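PDB 6B7K: endo-alpha-(1->5)-L-arabinanase from Bacillus licheniformis, which probably cleaves internal alpha-(1->5)-arabinofuranosidic linkages in arabinan as a calcium-containing hydrolase of glycoside hydrolase family 43. Local coordinates for residues 16-21 with 55-60. Numbering follows the deposited sequence.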
ATOM      1  N   LYS A  16       9.884 -15.011  11.086  1.00 65.62           N
ATOM      2  CA  LYS A  16      11.129 -15.745  10.912  1.00 70.94           C
ATOM      3  C   LYS A  16      11.116 -16.448   9.564  1.00 75.40           C
ATOM      4  O   LYS A  16      10.076 -16.582   8.920  1.00 81.69           O
ATOM      5  CB  LYS A  16      11.338 -16.763  12.045  1.00 70.83           C
ATOM      6  CG  LYS A  16      10.251 -17.822  12.119  1.00 67.84           C
ATOM      7  CD  LYS A  16      10.317 -18.613  13.416  1.00 69.33           C
ATOM      8  CE  LYS A  16       9.882 -17.768  14.602  1.00 70.26           C
ATOM      9  NZ  LYS A  16       9.808 -18.569  15.854  1.00 72.27           N
ATOM     10  N   GLY A  17      12.287 -16.906   9.148  1.00 71.33           N
ATOM     11  CA  GLY A  17      12.377 -17.611   7.876  1.00 64.88           C
ATOM     12  C   GLY A  17      12.620 -16.623   6.757  1.00 59.10           C
ATOM     13  O   GLY A  17      13.435 -15.700   6.891  1.00 60.07           O
ATOM     14  N   ASP A  18      11.917 -16.812   5.643  1.00 53.20           N
ATOM     15  CA  ASP A  18      12.057 -15.945   4.473  1.00 48.85           C
ATOM     16  C   ASP A  18      11.083 -14.772   4.596  1.00 45.25           C
ATOM     17  O   ASP A  18      10.107 -14.639   3.857  1.00 43.51           O
ATOM     18  CB  ASP A  18      11.826 -16.747   3.196  1.00 46.68           C
ATOM     19  CG  ASP A  18      12.282 -16.019   1.947  1.00 46.34           C
ATOM     20  OD1 ASP A  18      12.725 -14.855   2.054  1.00 47.00           O
ATOM     21  OD2 ASP A  18      12.202 -16.613   0.850  1.00 46.03           O
ATOM     22  N   ASN A  19      11.377 -13.907   5.567  1.00 44.88           N
ATOM     23  CA  ASN A  19      10.498 -12.807   5.943  1.00 42.57           C
ATOM     24  C   ASN A  19      10.921 -11.475   5.332  1.00 42.59           C
ATOM     25  O   ASN A  19      10.509 -10.416   5.822  1.00 43.05           O
ATOM     26  CB  ASN A  19      10.427 -12.691   7.467  1.00 43.64           C
ATOM     27  CG  ASN A  19      11.783 -12.437   8.098  1.00 46.43           C
ATOM     28  OD1 ASN A  19      12.819 -12.783   7.530  1.00 47.46           O
ATOM     29  ND2 ASN A  19      11.783 -11.830   9.279  1.00 48.49           N
ATOM     30  N   PHE A  20      11.735 -11.501   4.278  1.00 42.17           N
ATOM     31  CA  PHE A  20      12.096 -10.269   3.589  1.00 41.67           C
ATOM     32  C   PHE A  20      10.919  -9.776   2.761  1.00 38.51           C
ATOM     33  O   PHE A  20      10.286 -10.554   2.040  1.00 36.47           O
ATOM     34  CB  PHE A  20      13.314 -10.486   2.691  1.00 43.01           C
ATOM     35  CG  PHE A  20      13.538  -9.375   1.699  1.00 43.94           C
ATOM     36  CD1 PHE A  20      14.230  -8.234   2.065  1.00 46.80           C
ATOM     37  CD2 PHE A  20      13.054  -9.467   0.401  1.00 42.30           C
ATOM     38  CE1 PHE A  20      14.441  -7.208   1.161  1.00 47.52           C
ATOM     39  CE2 PHE A  20      13.259  -8.442  -0.506  1.00 42.84           C
ATOM     40  CZ  PHE A  20      13.954  -7.311  -0.125  1.00 45.39           C
ATOM     41  N   ILE A  21      10.633  -8.478   2.852  1.00 38.31           N
ATOM     42  CA  ILE A  21       9.535  -7.878   2.104  1.00 35.64           C
ATOM     43  C   ILE A  21       9.794  -6.384   2.001  1.00 37.30           C
ATOM     44  O   ILE A  21      10.580  -5.819   2.762  1.00 40.44           O
ATOM     45  CB  ILE A  21       8.169  -8.170   2.774  1.00 34.30           C
ATOM     46  CG1 ILE A  21       7.037  -8.059   1.752  1.00 32.36           C
ATOM     47  CG2 ILE A  21       7.931  -7.215   3.937  1.00 36.34           C
ATOM     48  CD1 ILE A  21       7.200  -8.982   0.571  1.00 31.26           C
ATOM     49  N   TRP A  55       7.396 -17.659   7.296  1.00 46.40           N
ATOM     50  CA  TRP A  55       7.115 -17.327   5.909  1.00 41.28           C
ATOM     51  C   TRP A  55       8.114 -18.006   4.982  1.00 42.46           C
ATOM     52  O   TRP A  55       9.281 -18.203   5.328  1.00 44.32           O
ATOM     53  CB  TRP A  55       7.140 -15.809   5.696  1.00 36.00           C
ATOM     54  CG  TRP A  55       6.041 -15.099   6.439  1.00 32.64           C
ATOM     55  CD1 TRP A  55       6.060 -14.698   7.741  1.00 32.23           C
ATOM     56  CD2 TRP A  55       4.759 -14.716   5.922  1.00 30.67           C
ATOM     57  NE1 TRP A  55       4.873 -14.089   8.070  1.00 31.50           N
ATOM     58  CE2 TRP A  55       4.056 -14.090   6.971  1.00 30.27           C
ATOM     59  CE3 TRP A  55       4.138 -14.842   4.676  1.00 30.06           C
ATOM     60  CZ2 TRP A  55       2.767 -13.589   6.811  1.00 29.79           C
ATOM     61  CZ3 TRP A  55       2.855 -14.348   4.521  1.00 29.39           C
ATOM     62  CH2 TRP A  55       2.185 -13.727   5.582  1.00 29.46           C
ATOM     63  N   SER A  56       7.632 -18.368   3.794  1.00 42.16           N
ATOM     64  CA  SER A  56       8.448 -19.032   2.789  1.00 43.75           C
ATOM     65  C   SER A  56       8.145 -18.417   1.432  1.00 42.40           C
ATOM     66  O   SER A  56       7.086 -17.822   1.220  1.00 40.28           O
ATOM     67  CB  SER A  56       8.194 -20.544   2.761  1.00 46.62           C
ATOM     68  OG  SER A  56       6.872 -20.817   2.333  1.00 46.21           O
ATOM     69  N   ALA A  57       9.090 -18.571   0.508  1.00 44.04           N
ATOM     70  CA  ALA A  57       8.951 -17.966  -0.808  1.00 42.74           C
ATOM     71  C   ALA A  57       7.807 -18.609  -1.582  1.00 42.81           C
ATOM     72  O   ALA A  57       7.463 -19.775  -1.376  1.00 45.45           O
ATOM     73  CB  ALA A  57      10.256 -18.093  -1.595  1.00 45.01           C
ATOM     74  N   ALA A  58       7.211 -17.827  -2.471  1.00 40.30           N
ATOM     75  CA  ALA A  58       6.108 -18.246  -3.319  1.00 39.53           C
ATOM     76  C   ALA A  58       6.367 -17.756  -4.733  1.00 38.24           C
ATOM     77  O   ALA A  58       7.167 -16.838  -4.941  1.00 36.46           O
ATOM     78  CB  ALA A  58       4.773 -17.694  -2.798  1.00 37.73           C
ATOM     79  N   PRO A  59       5.728 -18.364  -5.733  1.00 39.77           N
ATOM     80  CA  PRO A  59       5.966 -17.941  -7.120  1.00 39.19           C
ATOM     81  C   PRO A  59       5.693 -16.456  -7.304  1.00 35.85           C
ATOM     82  O   PRO A  59       4.680 -15.929  -6.840  1.00 34.94           O
ATOM     83  CB  PRO A  59       4.988 -18.803  -7.926  1.00 41.01           C
ATOM     84  CG  PRO A  59       4.795 -20.018  -7.098  1.00 43.20           C
ATOM     85  CD  PRO A  59       4.868 -19.562  -5.666  1.00 41.81           C
ATOM     86  N   SER A  60       6.617 -15.784  -7.981  1.00 34.83           N
ATOM     87  CA  SER A  60       6.501 -14.355  -8.211  1.00 31.96           C
ATOM     88  C   SER A  60       5.479 -14.066  -9.304  1.00 32.35           C
ATOM     89  O   SER A  60       5.260 -14.871 -10.211  1.00 32.94           O
ATOM     90  CB  SER A  60       7.858 -13.769  -8.595  1.00 32.19           C
ATOM     91  OG  SER A  60       8.826 -14.049  -7.600  1.00 33.17           O
TER
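Gly17 and Trp55 pair as a short parallel beta bridge in which Trp55 uses both its N and its O toward residues 16-18. Asp18 N donates to Trp55 O over 3.0 Å, with an N-H...O angle of 147°. The second bond, from Trp55 N to Lys16 O, is nearly straight but weak, at 3.3 Å. Gly17, between the two residues that bond to Trp55, takes up a positive phi at the bridge.

Asp18 turns its side chain toward the second strand. Its CB lies 3.6 Å from Trp55 O and also packs against the CA of Ser56. With CG anti to the backbone N (chi1 -166°), the carboxylate extends along the second strand, where OD2 meets the methyl CB of Ala57 at 3.5 Å. This is a van der Waals touch; the other oxygen, OD1, forms a salt bridge with Arg45, which also bonds to Phe20 O. Asp18 is the centre of an inverse gamma turn, and beyond it the chain leaves the sheet. As it departs, Asp18 O passes 3.7 Å from CB of Trp55. The indole itself leads away from residues 16-21, CG lying anti to the carbonyl carbon (chi1 -65°), and is buried.

The bridge adds strand 16-17 to the edge of a mixed sheet, parallel to strand 54-61, whose other neighbour is the antiparallel strand 44-49. Inward from this exposed margin, the Trp55 side chain packs on Ile47 of strand 44-49, Trp33 and Thr35 of strand 32-38, and Leu286 and Ile288 of strand 284-293, joining two neighbouring blades of the family's five-bladed beta-propeller.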